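Local coordinates for protein hypothetical methylmalonyl-CoA decarboxylase alpha subunit (Sulfolobus tokodaii, PDB 1X0U) that belongs to the carboxyl transferase family of the ClpP/crotonase clan and assembles from six copies of one chain, at residues V93-Q98 / P128-N133; N56-F61 / T83-V88; T185-M190 / V232-D237. One frame throughout, in Å; residues are numbered along the deposited sequence.

Contact 1: V93-Q98 / P128-N133; sequences VFAYAQ and PVVGIN
Phe-94, Tyr-96 and Gln-98 pair with the backbone of 128-133 through five hydrogen bonds in parallel register. Phe-94 N gives a short, nearly straight bond to Pro-128 O (2.7 Å, 172° at the hydrogen), and Phe-94 O accepts from Val-130 N. Tyr-96 repeats the pattern with a longer bond from its N to Val-130 O (3.3 Å) and a shorter one to its O from Ile-132 N (2.8 Å). Gln-98 N closes the series on Ile-132 O, and a water donates both to that oxygen (3.0 Å) and to Gln-98 O, tying the C-terminal ends together. Beyond these, Val-129 CA directs a CA-H...O contact at Phe-94 O.

The aromatic contact lies between Tyr-96 and Gly-131. With its CG between the backbone N and the carbonyl carbon (chi1 66°), the tyrosine folds across to the neighbouring strand. Its face then rests on Gly-131 CA, 3.6 Å from the ring centroid and 16° off the ring normal, a CH-pi contact made possible by the bare backbone of the glycine. The hydroxyl continues as far as the side chain of Asn-133.

Apolar contacts line the face carrying Ala-95, Ala-97, Val-130 and Ile-132, over which helix 42-49 packs. Val-130 meets both neighbours there, CG1 touching Val-93 CG2 (3.9 Å) and CG2 touching Ala-95 CB (4.1 Å). Helix 109-125, the crossover of this beta-alpha-beta unit, lies on the face of Phe-94, Tyr-96 and Val-129. Gln-98 turns its amide to Asp-134 N and His-111.

The chemistry is thus that of a buried central sheet: the inner backbone polar groups are paired across the strands, and the absence of a side chain at Gly-131 lets the Tyr-96 ring lie directly on the main chain.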
ATOM      1  N   VAL A  93      13.720  26.028  -6.506  1.00 16.19           N
ATOM      2  CA  VAL A  93      12.897  26.446  -5.385  1.00 17.09           C
ATOM      3  C   VAL A  93      11.871  27.451  -5.892  1.00 15.10           C
ATOM      4  O   VAL A  93      12.097  28.155  -6.870  1.00 13.43           O
ATOM      5  CB  VAL A  93      13.729  27.060  -4.198  1.00 17.10           C
ATOM      6  CG1 VAL A  93      15.220  26.843  -4.417  1.00 15.78           C
ATOM      7  CG2 VAL A  93      13.381  28.517  -3.991  1.00 13.53           C
ATOM      8  N   PHE A  94      10.726  27.479  -5.232  1.00 14.87           N
ATOM      9  CA  PHE A  94       9.661  28.394  -5.580  1.00 12.42           C
ATOM     10  C   PHE A  94       9.677  29.557  -4.605  1.00 12.36           C
ATOM     11  O   PHE A  94      10.209  29.456  -3.499  1.00  8.76           O
ATOM     12  CB  PHE A  94       8.300  27.691  -5.523  1.00 14.19           C
ATOM     13  CG  PHE A  94       7.902  27.031  -6.817  1.00 15.77           C
ATOM     14  CD1 PHE A  94       8.416  25.789  -7.171  1.00 16.65           C
ATOM     15  CD2 PHE A  94       7.023  27.668  -7.689  1.00 14.17           C
ATOM     16  CE1 PHE A  94       8.055  25.193  -8.377  1.00 17.54           C
ATOM     17  CE2 PHE A  94       6.657  27.085  -8.890  1.00 15.58           C
ATOM     18  CZ  PHE A  94       7.169  25.851  -9.238  1.00 16.42           C
ATOM     19  N   ALA A  95       9.098  30.671  -5.022  1.00 13.32           N
ATOM     20  CA  ALA A  95       9.042  31.836  -4.158  1.00 14.21           C
ATOM     21  C   ALA A  95       8.006  32.831  -4.631  1.00 12.94           C
ATOM     22  O   ALA A  95       7.571  32.803  -5.782  1.00 11.35           O
ATOM     23  CB  ALA A  95      10.415  32.522  -4.116  1.00 14.26           C
ATOM     24  N   TYR A  96       7.589  33.684  -3.707  1.00 13.14           N
ATOM     25  CA  TYR A  96       6.693  34.769  -4.026  1.00 12.07           C
ATOM     26  C   TYR A  96       7.307  35.958  -3.310  1.00 11.90           C
ATOM     27  O   TYR A  96       7.932  35.810  -2.255  1.00 10.87           O
ATOM     28  CB  TYR A  96       5.254  34.521  -3.568  1.00  9.35           C
ATOM     29  CG  TYR A  96       5.023  34.443  -2.082  1.00 11.04           C
ATOM     30  CD1 TYR A  96       4.853  33.210  -1.449  1.00  8.82           C
ATOM     31  CD2 TYR A  96       4.917  35.602  -1.313  1.00 10.31           C
ATOM     32  CE1 TYR A  96       4.578  33.139  -0.096  1.00  9.44           C
ATOM     33  CE2 TYR A  96       4.640  35.536   0.046  1.00 10.92           C
ATOM     34  CZ  TYR A  96       4.473  34.296   0.647  1.00 11.06           C
ATOM     35  OH  TYR A  96       4.227  34.217   1.998  1.00 12.37           O
ATOM     36  N   ALA A  97       7.166  37.127  -3.917  1.00 10.87           N
ATOM     37  CA  ALA A  97       7.698  38.355  -3.351  1.00 10.08           C
ATOM     38  C   ALA A  97       6.598  39.384  -3.494  1.00  9.81           C
ATOM     39  O   ALA A  97       6.230  39.756  -4.607  1.00  7.34           O
ATOM     40  CB  ALA A  97       8.940  38.791  -4.119  1.00  6.09           C
ATOM     41  N   GLN A  98       6.049  39.809  -2.365  1.00 10.42           N
ATOM     42  CA  GLN A  98       4.988  40.795  -2.378  1.00 11.52           C
ATOM     43  C   GLN A  98       5.593  42.162  -2.680  1.00 14.29           C
ATOM     44  O   GLN A  98       6.686  42.491  -2.214  1.00 13.53           O
ATOM     45  CB  GLN A  98       4.263  40.795  -1.032  1.00 12.07           C
ATOM     46  CG  GLN A  98       3.546  39.478  -0.739  1.00 10.52           C
ATOM     47  CD  GLN A  98       2.904  39.446   0.634  1.00 11.54           C
ATOM     48  OE1 GLN A  98       3.565  39.678   1.651  1.00 11.44           O
ATOM     49  NE2 GLN A  98       1.610  39.145   0.674  1.00 11.68           N
ATOM     50  N   PRO A 128      11.236  23.459  -2.485  1.00 11.71           N
ATOM     51  CA  PRO A 128      11.042  24.384  -1.364  1.00 12.24           C
ATOM     52  C   PRO A 128      10.327  25.657  -1.823  1.00 14.01           C
ATOM     53  O   PRO A 128      10.247  25.941  -3.019  1.00 11.61           O
ATOM     54  CB  PRO A 128      12.469  24.697  -0.908  1.00 12.22           C
ATOM     55  CG  PRO A 128      13.282  23.495  -1.382  1.00 12.06           C
ATOM     56  CD  PRO A 128      12.668  23.201  -2.727  1.00 11.73           C
ATOM     57  N   VAL A 129       9.817  26.421  -0.863  1.00 14.80           N
ATOM     58  CA  VAL A 129       9.147  27.676  -1.153  1.00 15.56           C
ATOM     59  C   VAL A 129       9.565  28.749  -0.156  1.00 15.82           C
ATOM     60  O   VAL A 129       9.457  28.560   1.056  1.00 14.37           O
ATOM     61  CB  VAL A 129       7.611  27.556  -1.073  1.00 16.99           C
ATOM     62  CG1 VAL A 129       7.215  26.877   0.220  1.00 22.43           C
ATOM     63  CG2 VAL A 129       6.981  28.945  -1.130  1.00 15.67           C
ATOM     64  N   VAL A 130      10.067  29.870  -0.655  1.00 14.28           N
ATOM     65  CA  VAL A 130      10.417  30.931   0.261  1.00 15.49           C
ATOM     66  C   VAL A 130       9.517  32.105  -0.071  1.00 14.46           C
ATOM     67  O   VAL A 130       9.407  32.526  -1.230  1.00 15.10           O
ATOM     68  CB  VAL A 130      11.930  31.344   0.187  1.00 16.13           C
ATOM     69  CG1 VAL A 130      12.724  30.356  -0.644  1.00 10.47           C
ATOM     70  CG2 VAL A 130      12.063  32.762  -0.321  1.00 16.45           C
ATOM     71  N   GLY A 131       8.835  32.596   0.955  1.00 14.26           N
ATOM     72  CA  GLY A 131       7.943  33.720   0.772  1.00 13.42           C
ATOM     73  C   GLY A 131       8.559  34.996   1.305  1.00 13.02           C
ATOM     74  O   GLY A 131       8.745  35.143   2.512  1.00 12.71           O
ATOM     75  N   ILE A 132       8.885  35.914   0.402  1.00 13.42           N
ATOM     76  CA  ILE A 132       9.463  37.191   0.788  1.00 11.89           C
ATOM     77  C   ILE A 132       8.292  38.147   1.031  1.00 12.25           C
ATOM     78  O   ILE A 132       7.770  38.793   0.108  1.00 11.29           O
ATOM     79  CB  ILE A 132      10.387  37.728  -0.322  1.00 13.06           C
ATOM     80  CG1 ILE A 132      11.321  36.610  -0.804  1.00 13.58           C
ATOM     81  CG2 ILE A 132      11.226  38.883   0.217  1.00 12.07           C
ATOM     82  CD1 ILE A 132      12.237  37.017  -1.938  1.00 14.05           C
ATOM     83  N   ASN A 133       7.876  38.221   2.292  1.00 11.43           N
ATOM     84  CA  ASN A 133       6.751  39.052   2.705  1.00 11.36           C
ATOM     85  C   ASN A 133       7.030  40.550   2.800  1.00 11.85           C
ATOM     86  O   ASN A 133       8.106  40.964   3.213  1.00 13.83           O
ATOM     87  CB  ASN A 133       6.218  38.542   4.045  1.00 12.69           C
ATOM     88  CG  ASN A 133       5.428  37.251   3.904  1.00 15.97           C
ATOM     89  OD1 ASN A 133       5.920  36.254   3.350  1.00 16.03           O
ATOM     90  ND2 ASN A 133       4.194  37.262   4.400  1.00 11.93           N
TER
HETATM   91  O   HOH W   1       9.122  41.058  -1.373  1.00 13.37           O

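Contact 2: N56-F61 / T83-V88; sequences NEIMTF and TGWGKV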
ATOM      1  N   ASN A  56      11.443  32.403 -13.302  1.00 17.69           N
ATOM      2  CA  ASN A  56      10.335  32.047 -14.174  1.00 16.92           C
ATOM      3  C   ASN A  56       9.032  32.438 -13.501  1.00 17.13           C
ATOM      4  O   ASN A  56       8.548  31.756 -12.588  1.00 14.94           O
ATOM      5  CB  ASN A  56      10.362  30.551 -14.460  1.00 17.16           C
ATOM      6  CG  ASN A  56      11.736  30.067 -14.863  1.00 19.98           C
ATOM      7  OD1 ASN A  56      12.396  29.336 -14.115  1.00 21.96           O
ATOM      8  ND2 ASN A  56      12.185  30.481 -16.045  1.00 17.75           N
ATOM      9  N   GLU A  57       8.458  33.535 -13.970  1.00 16.11           N
ATOM     10  CA  GLU A  57       7.239  34.058 -13.384  1.00 18.23           C
ATOM     11  C   GLU A  57       5.963  33.485 -13.986  1.00 17.90           C
ATOM     12  O   GLU A  57       5.879  33.259 -15.187  1.00 19.36           O
ATOM     13  CB  GLU A  57       7.259  35.589 -13.493  1.00 17.90           C
ATOM     14  CG  GLU A  57       6.018  36.306 -12.993  1.00 17.83           C
ATOM     15  CD  GLU A  57       6.257  37.795 -12.802  1.00 16.62           C
ATOM     16  OE1 GLU A  57       7.135  38.350 -13.487  1.00 16.46           O
ATOM     17  OE2 GLU A  57       5.567  38.413 -11.972  1.00 20.62           O
ATOM     18  N   ILE A  58       4.979  33.227 -13.128  1.00 17.96           N
ATOM     19  CA  ILE A  58       3.693  32.707 -13.568  1.00 17.88           C
ATOM     20  C   ILE A  58       2.653  33.761 -13.203  1.00 19.48           C
ATOM     21  O   ILE A  58       2.825  34.488 -12.219  1.00 18.94           O
ATOM     22  CB  ILE A  58       3.321  31.381 -12.852  1.00 17.42           C
ATOM     23  CG1 ILE A  58       3.256  31.600 -11.342  1.00 16.79           C
ATOM     24  CG2 ILE A  58       4.323  30.295 -13.191  1.00 15.21           C
ATOM     25  CD1 ILE A  58       2.984  30.327 -10.543  1.00 15.28           C
ATOM     26  N   MET A  59       1.583  33.842 -13.993  1.00 18.66           N
ATOM     27  CA  MET A  59       0.501  34.801 -13.759  1.00 17.95           C
ATOM     28  C   MET A  59       1.019  36.206 -13.522  1.00 17.39           C
ATOM     29  O   MET A  59       0.585  36.890 -12.601  1.00 17.61           O
ATOM     30  CB  MET A  59      -0.344  34.357 -12.564  1.00 17.34           C
ATOM     31  CG  MET A  59      -1.184  33.117 -12.831  1.00 17.95           C
ATOM     32  SD  MET A  59      -1.635  32.242 -11.318  1.00 22.95           S
ATOM     33  CE  MET A  59      -3.137  33.101 -10.799  1.00 19.42           C
ATOM     34  N   THR A  60       1.943  36.638 -14.371  1.00 17.65           N
ATOM     35  CA  THR A  60       2.533  37.966 -14.251  1.00 20.27           C
ATOM     36  C   THR A  60       1.585  39.127 -14.547  1.00 20.36           C
ATOM     37  O   THR A  60       1.709  40.196 -13.950  1.00 21.27           O
ATOM     38  CB  THR A  60       3.780  38.092 -15.151  1.00 21.41           C
ATOM     39  OG1 THR A  60       3.775  39.362 -15.817  1.00 24.20           O
ATOM     40  CG2 THR A  60       3.816  36.977 -16.164  1.00 19.26           C
ATOM     41  N   PHE A  61       0.635  38.931 -15.458  1.00 20.50           N
ATOM     42  CA  PHE A  61      -0.298  40.002 -15.783  1.00 19.70           C
ATOM     43  C   PHE A  61      -1.620  39.902 -15.028  1.00 19.78           C
ATOM     44  O   PHE A  61      -2.439  40.817 -15.090  1.00 19.64           O
ATOM     45  CB  PHE A  61      -0.571  40.035 -17.286  1.00 20.64           C
ATOM     46  CG  PHE A  61       0.585  40.538 -18.107  1.00 22.33           C
ATOM     47  CD1 PHE A  61       1.178  39.726 -19.071  1.00 23.76           C
ATOM     48  CD2 PHE A  61       1.056  41.838 -17.948  1.00 22.87           C
ATOM     49  CE1 PHE A  61       2.221  40.202 -19.868  1.00 24.29           C
ATOM     50  CE2 PHE A  61       2.100  42.323 -18.743  1.00 25.22           C
ATOM     51  CZ  PHE A  61       2.681  41.501 -19.705  1.00 22.74           C
ATOM     52  N   THR A  83       5.264  35.792  -8.429  1.00 10.47           N
ATOM     53  CA  THR A  83       5.315  34.368  -8.152  1.00 10.22           C
ATOM     54  C   THR A  83       5.947  33.597  -9.299  1.00 11.36           C
ATOM     55  O   THR A  83       5.811  33.955 -10.464  1.00 11.08           O
ATOM     56  CB  THR A  83       3.897  33.798  -7.900  1.00 11.66           C
ATOM     57  OG1 THR A  83       3.023  34.213  -8.958  1.00 13.60           O
ATOM     58  CG2 THR A  83       3.342  34.288  -6.571  1.00  9.26           C
ATOM     59  N   GLY A  84       6.641  32.529  -8.941  1.00 11.35           N
ATOM     60  CA  GLY A  84       7.307  31.701  -9.917  1.00 11.60           C
ATOM     61  C   GLY A  84       8.367  30.853  -9.255  1.00 11.88           C
ATOM     62  O   GLY A  84       8.334  30.621  -8.040  1.00 12.42           O
ATOM     63  N   TRP A  85       9.327  30.400 -10.045  1.00 13.02           N
ATOM     64  CA  TRP A  85      10.392  29.562  -9.514  1.00 13.52           C
ATOM     65  C   TRP A  85      11.691  29.873 -10.243  1.00 14.30           C
ATOM     66  O   TRP A  85      11.682  30.492 -11.303  1.00 15.02           O
ATOM     67  CB  TRP A  85      10.049  28.087  -9.728  1.00 10.45           C
ATOM     68  CG  TRP A  85      10.321  27.615 -11.139  1.00 12.05           C
ATOM     69  CD1 TRP A  85      11.486  27.092 -11.613  1.00 11.61           C
ATOM     70  CD2 TRP A  85       9.421  27.674 -12.267  1.00 11.90           C
ATOM     71  NE1 TRP A  85      11.375  26.822 -12.966  1.00 14.14           N
ATOM     72  CE2 TRP A  85      10.120  27.170 -13.389  1.00 11.81           C
ATOM     73  CE3 TRP A  85       8.101  28.106 -12.433  1.00 10.37           C
ATOM     74  CZ2 TRP A  85       9.540  27.085 -14.663  1.00 12.12           C
ATOM     75  CZ3 TRP A  85       7.522  28.024 -13.701  1.00 10.43           C
ATOM     76  CH2 TRP A  85       8.245  27.516 -14.800  1.00 11.03           C
ATOM     77  N   GLY A  86      12.795  29.413  -9.664  1.00 14.03           N
ATOM     78  CA  GLY A  86      14.105  29.588 -10.251  1.00 13.68           C
ATOM     79  C   GLY A  86      15.081  28.611  -9.602  1.00 15.89           C
ATOM     80  O   GLY A  86      14.686  27.625  -8.977  1.00 13.95           O
ATOM     81  N   LYS A  87      16.367  28.890  -9.749  1.00 16.85           N
ATOM     82  CA  LYS A  87      17.402  28.050  -9.174  1.00 18.76           C
ATOM     83  C   LYS A  87      18.099  28.833  -8.069  1.00 19.59           C
ATOM     84  O   LYS A  87      18.365  30.027  -8.221  1.00 19.78           O
ATOM     85  CB  LYS A  87      18.436  27.670 -10.244  1.00 22.19           C
ATOM     86  CG  LYS A  87      18.457  26.204 -10.679  1.00 23.85           C
ATOM     87  CD  LYS A  87      17.183  25.794 -11.377  1.00 27.44           C
ATOM     88  CE  LYS A  87      17.285  24.384 -11.958  1.00 30.53           C
ATOM     89  NZ  LYS A  87      18.142  24.310 -13.180  1.00 31.84           N
ATOM     90  N   VAL A  88      18.351  28.167  -6.946  1.00 18.04           N
ATOM     91  CA  VAL A  88      19.079  28.767  -5.838  1.00 17.56           C
ATOM     92  C   VAL A  88      20.205  27.751  -5.661  1.00 17.85           C
ATOM     93  O   VAL A  88      19.971  26.651  -5.190  1.00 19.14           O
ATOM     94  CB  VAL A  88      18.255  28.844  -4.524  1.00 16.49           C
ATOM     95  CG1 VAL A  88      19.092  29.500  -3.441  1.00 16.89           C
ATOM     96  CG2 VAL A  88      16.980  29.638  -4.733  1.00 14.97           C
TER
HETATM   97  O   HOH W   2       3.919  36.734 -10.679  1.00 19.04           O
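Asn-56 and Glu-57 form a short antiparallel strand along 83-88, at one end of the mixed sheet as counted within this chain. Asn-56 and Trp-85 make the hydrogen-bonded pair: Asn-56 N reaches Trp-85 O at 2.8 Å, and Trp-85 N returns a bond to Asn-56 O at 3.0 Å. Ile-58 N adds a third, to Thr-83 O (2.9 Å).

Between them, Glu-57 faces Gly-84 as a non-hydrogen-bonded pair. The chains come very close there, with the two CA atoms 4.2 Å apart, and Gly-84 adopts a phi of 161° that suits a residue without a side chain.

The indole of Trp-85, brought across by a CG set between backbone N and carbonyl carbon (chi1 79°), lies with one face against Asn-56. Asn-56 CB stands over the six-membered ring, 3.5 Å from its centroid and 8° off the normal, a CH-pi contact. Ile-58 instead approaches the ring edge, CG2 lying 4.0 Å from Trp-85 CZ3.

A water accepts from Thr-83 N (2.8 Å) and lies 2.7 Å from Glu-57 OE2, which is also salt-bridged to Arg-43; the same water is also within reach of Ile-58 O. The pairing thus places a short antiparallel strand at the edge of the mixed sheet of a carboxyl transferase domain of the ClpP/crotonase clan, where Met-504 of a second subunit packs against the indole.

Contact 3: T185-M190 / V232-D237; sequences TDFIIM and VHFMVD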
ATOM      1  N   THR A 185       4.819  28.468   8.372  1.00 10.75           N
ATOM      2  CA  THR A 185       5.985  27.950   7.651  1.00  9.55           C
ATOM      3  C   THR A 185       7.010  27.463   8.701  1.00 10.20           C
ATOM      4  O   THR A 185       6.820  27.679   9.898  1.00  9.51           O
ATOM      5  CB  THR A 185       6.620  29.022   6.737  1.00 10.42           C
ATOM      6  OG1 THR A 185       7.077  30.119   7.530  1.00 11.67           O
ATOM      7  CG2 THR A 185       5.602  29.527   5.703  1.00  8.06           C
ATOM      8  N   ASP A 186       8.089  26.817   8.264  1.00  9.61           N
ATOM      9  CA  ASP A 186       9.076  26.274   9.212  1.00  9.75           C
ATOM     10  C   ASP A 186      10.035  27.274   9.867  1.00 11.56           C
ATOM     11  O   ASP A 186      10.361  27.139  11.042  1.00 13.54           O
ATOM     12  CB  ASP A 186       9.886  25.170   8.529  1.00  7.05           C
ATOM     13  CG  ASP A 186       8.998  24.121   7.862  1.00  9.42           C
ATOM     14  OD1 ASP A 186       8.120  23.547   8.547  1.00  8.23           O
ATOM     15  OD2 ASP A 186       9.186  23.872   6.654  1.00  7.08           O
ATOM     16  N   PHE A 187      10.487  28.268   9.110  1.00 10.68           N
ATOM     17  CA  PHE A 187      11.416  29.265   9.631  1.00 12.25           C
ATOM     18  C   PHE A 187      11.022  30.667   9.206  1.00 12.83           C
ATOM     19  O   PHE A 187      10.638  30.891   8.056  1.00 12.24           O
ATOM     20  CB  PHE A 187      12.843  29.016   9.109  1.00 11.00           C
ATOM     21  CG  PHE A 187      13.412  27.675   9.480  1.00  9.52           C
ATOM     22  CD1 PHE A 187      13.994  27.467  10.728  1.00  9.67           C
ATOM     23  CD2 PHE A 187      13.338  26.610   8.590  1.00  9.83           C
ATOM     24  CE1 PHE A 187      14.491  26.216  11.081  1.00  8.50           C
ATOM     25  CE2 PHE A 187      13.834  25.357   8.938  1.00  9.70           C
ATOM     26  CZ  PHE A 187      14.408  25.164  10.185  1.00  7.52           C
ATOM     27  N   ILE A 188      11.121  31.604  10.141  1.00 11.89           N
ATOM     28  CA  ILE A 188      10.839  32.989   9.845  1.00 13.01           C
ATOM     29  C   ILE A 188      12.126  33.796  10.028  1.00 14.39           C
ATOM     30  O   ILE A 188      12.668  33.881  11.128  1.00 12.60           O
ATOM     31  CB  ILE A 188       9.747  33.585  10.766  1.00 13.69           C
ATOM     32  CG1 ILE A 188       8.379  32.961  10.460  1.00 13.20           C
ATOM     33  CG2 ILE A 188       9.654  35.089  10.542  1.00 12.22           C
ATOM     34  CD1 ILE A 188       7.257  33.526  11.324  1.00  9.26           C
ATOM     35  N   ILE A 189      12.622  34.349   8.926  1.00 15.11           N
ATOM     36  CA  ILE A 189      13.810  35.189   8.933  1.00 15.73           C
ATOM     37  C   ILE A 189      13.269  36.610   8.789  1.00 17.07           C
ATOM     38  O   ILE A 189      12.594  36.931   7.811  1.00 16.86           O
ATOM     39  CB  ILE A 189      14.718  34.873   7.751  1.00 16.48           C
ATOM     40  CG1 ILE A 189      15.207  33.423   7.860  1.00 16.53           C
ATOM     41  CG2 ILE A 189      15.873  35.872   7.711  1.00 15.03           C
ATOM     42  CD1 ILE A 189      15.843  32.886   6.597  1.00 15.71           C
ATOM     43  N   MET A 190      13.556  37.450   9.772  1.00 16.51           N
ATOM     44  CA  MET A 190      13.061  38.812   9.778  1.00 16.18           C
ATOM     45  C   MET A 190      14.178  39.832   9.929  1.00 16.43           C
ATOM     46  O   MET A 190      15.160  39.589  10.630  1.00 16.86           O
ATOM     47  CB  MET A 190      12.062  38.971  10.924  1.00 15.84           C
ATOM     48  CG  MET A 190      11.376  40.318  10.981  1.00 14.97           C
ATOM     49  SD  MET A 190      10.019  40.258  12.142  1.00 19.67           S
ATOM     50  CE  MET A 190       9.611  41.984  12.289  1.00 13.96           C
ATOM     51  N   VAL A 232       9.917  34.572  15.605  1.00 11.52           N
ATOM     52  CA  VAL A 232      10.965  34.683  14.608  1.00 11.70           C
ATOM     53  C   VAL A 232      12.089  33.717  14.938  1.00 13.51           C
ATOM     54  O   VAL A 232      12.460  33.576  16.100  1.00 13.97           O
ATOM     55  CB  VAL A 232      11.502  36.124  14.559  1.00 12.78           C
ATOM     56  CG1 VAL A 232      12.851  36.174  13.843  1.00 12.49           C
ATOM     57  CG2 VAL A 232      10.490  37.005  13.836  1.00 14.38           C
ATOM     58  N   HIS A 233      12.630  33.058  13.912  1.00 13.01           N
ATOM     59  CA  HIS A 233      13.708  32.086  14.097  1.00 13.47           C
ATOM     60  C   HIS A 233      15.090  32.682  13.855  1.00 13.25           C
ATOM     61  O   HIS A 233      16.064  32.258  14.465  1.00 12.94           O
ATOM     62  CB  HIS A 233      13.493  30.871  13.181  1.00 11.21           C
ATOM     63  CG  HIS A 233      12.189  30.181  13.412  1.00 12.48           C
ATOM     64  ND1 HIS A 233      11.028  30.558  12.774  1.00 12.04           N
ATOM     65  CD2 HIS A 233      11.841  29.205  14.284  1.00 11.15           C
ATOM     66  CE1 HIS A 233      10.020  29.846  13.247  1.00 12.30           C
ATOM     67  NE2 HIS A 233      10.489  29.020  14.164  1.00 12.59           N
ATOM     68  N   PHE A 234      15.168  33.656  12.955  1.00 15.53           N
ATOM     69  CA  PHE A 234      16.432  34.326  12.664  1.00 15.78           C
ATOM     70  C   PHE A 234      16.181  35.812  12.531  1.00 18.25           C
ATOM     71  O   PHE A 234      15.270  36.232  11.796  1.00 18.57           O
ATOM     72  CB  PHE A 234      17.044  33.866  11.343  1.00 14.05           C
ATOM     73  CG  PHE A 234      17.290  32.404  11.254  1.00 14.24           C
ATOM     74  CD1 PHE A 234      16.388  31.573  10.594  1.00 12.96           C
ATOM     75  CD2 PHE A 234      18.443  31.853  11.790  1.00 12.21           C
ATOM     76  CE1 PHE A 234      16.633  30.214  10.461  1.00 11.45           C
ATOM     77  CE2 PHE A 234      18.694  30.498  11.666  1.00 11.71           C
ATOM     78  CZ  PHE A 234      17.793  29.673  11.000  1.00 12.10           C
ATOM     79  N   MET A 235      16.982  36.603  13.240  1.00 18.64           N
ATOM     80  CA  MET A 235      16.873  38.052  13.163  1.00 19.43           C
ATOM     81  C   MET A 235      18.125  38.550  12.471  1.00 18.90           C
ATOM     82  O   MET A 235      19.229  38.153  12.822  1.00 19.38           O
ATOM     83  CB  MET A 235      16.765  38.675  14.550  1.00 19.66           C
ATOM     84  CG  MET A 235      16.740  40.188  14.512  1.00 20.22           C
ATOM     85  SD  MET A 235      16.212  40.878  16.085  1.00 22.90           S
ATOM     86  CE  MET A 235      17.652  40.490  17.117  1.00 17.00           C
ATOM     87  N   VAL A 236      17.952  39.419  11.485  1.00 17.90           N
ATOM     88  CA  VAL A 236      19.082  39.934  10.732  1.00 17.42           C
ATOM     89  C   VAL A 236      19.023  41.454  10.548  1.00 18.19           C
ATOM     90  O   VAL A 236      17.982  42.078  10.748  1.00 17.69           O
ATOM     91  CB  VAL A 236      19.154  39.230   9.361  1.00 18.25           C
ATOM     92  CG1 VAL A 236      17.923  39.561   8.536  1.00 17.86           C
ATOM     93  CG2 VAL A 236      20.394  39.628   8.651  1.00 19.99           C
ATOM     94  N   ASP A 237      20.149  42.040  10.155  1.00 19.14           N
ATOM     95  CA  ASP A 237      20.258  43.482   9.971  1.00 18.68           C
ATOM     96  C   ASP A 237      19.810  44.011   8.621  1.00 19.45           C
ATOM     97  O   ASP A 237      19.387  45.163   8.518  1.00 19.62           O
ATOM     98  CB  ASP A 237      21.699  43.917  10.206  1.00 21.46           C
ATOM     99  CG  ASP A 237      22.135  43.705  11.628  1.00 25.26           C
ATOM    100  OD1 ASP A 237      23.333  43.423  11.847  1.00 29.45           O
ATOM    101  OD2 ASP A 237      21.279  43.830  12.529  1.00 24.78           O
TER
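His-233 and Ile-188 meet in the tightest part of the contact. His-233 ND1 accepts the Ile-188 N-H at 2.8 Å, with Ile-188 N 24° out of the imidazole plane; a side-chain nitrogen here does the work of a strand carbonyl. Ile-188 O in turn receives two donors, His-233 N (2.9 Å) and Phe-234 N (3.1 Å). Asp-186 O lies over one face of the imidazole, and Phe-187 points its ring edge at the imidazole face, the planes 77° apart. Phe-234 packs CD1 against Ile-189 CG1 at 3.5 Å, while its CE1 meets Phe-187 CD1.

Regular parallel pairing begins after this irregular start, as strand 234-236 closes one end of the crotonase-type sheet within the chain. Met-190 N bonds to Phe-234 O (2.9 Å), and Val-236 N to Met-190 O. Across the sheet from the Phe-234 and Ile-189 side, Met-190 SD touches Val-232 CG2 at 3.7 Å.

Towards Met-235 and Val-236 the packing thins and the residues become partly exposed. Met-235 barely meets 185-190 except through its backbone. Val-236 CG1 rests on Met-190 O (3.5 Å), its nearest apolar side-chain partner, Ile-189 CG2, being 4.3 Å off. Asp-237 is exposed in the assembly, its carboxylate paired with Lys-192.

All three contacts belong to one mixed sheet, with contact 1 inside it and contacts 2 and 3 at its two ends within the chain. Contact 1 uses strand 91-98 and contact 2 its neighbour 81-88, and the two touch directly: Val-93 N and Ala-95 N probably bond to Gly-86 O and Gly-84 O. Contact 3 touches neither, its centre lying about 14 Å from that of contact 1 and about 23 Å from that of contact 2. Contact 1 is wholly buried and relies on uninterrupted parallel pairing. The end contacts are less regular: contact 2 is antiparallel, and the second subunit reaches far more of it than of contact 1, whereas contact 3 enlists a histidine side chain and opens to solvent at one end.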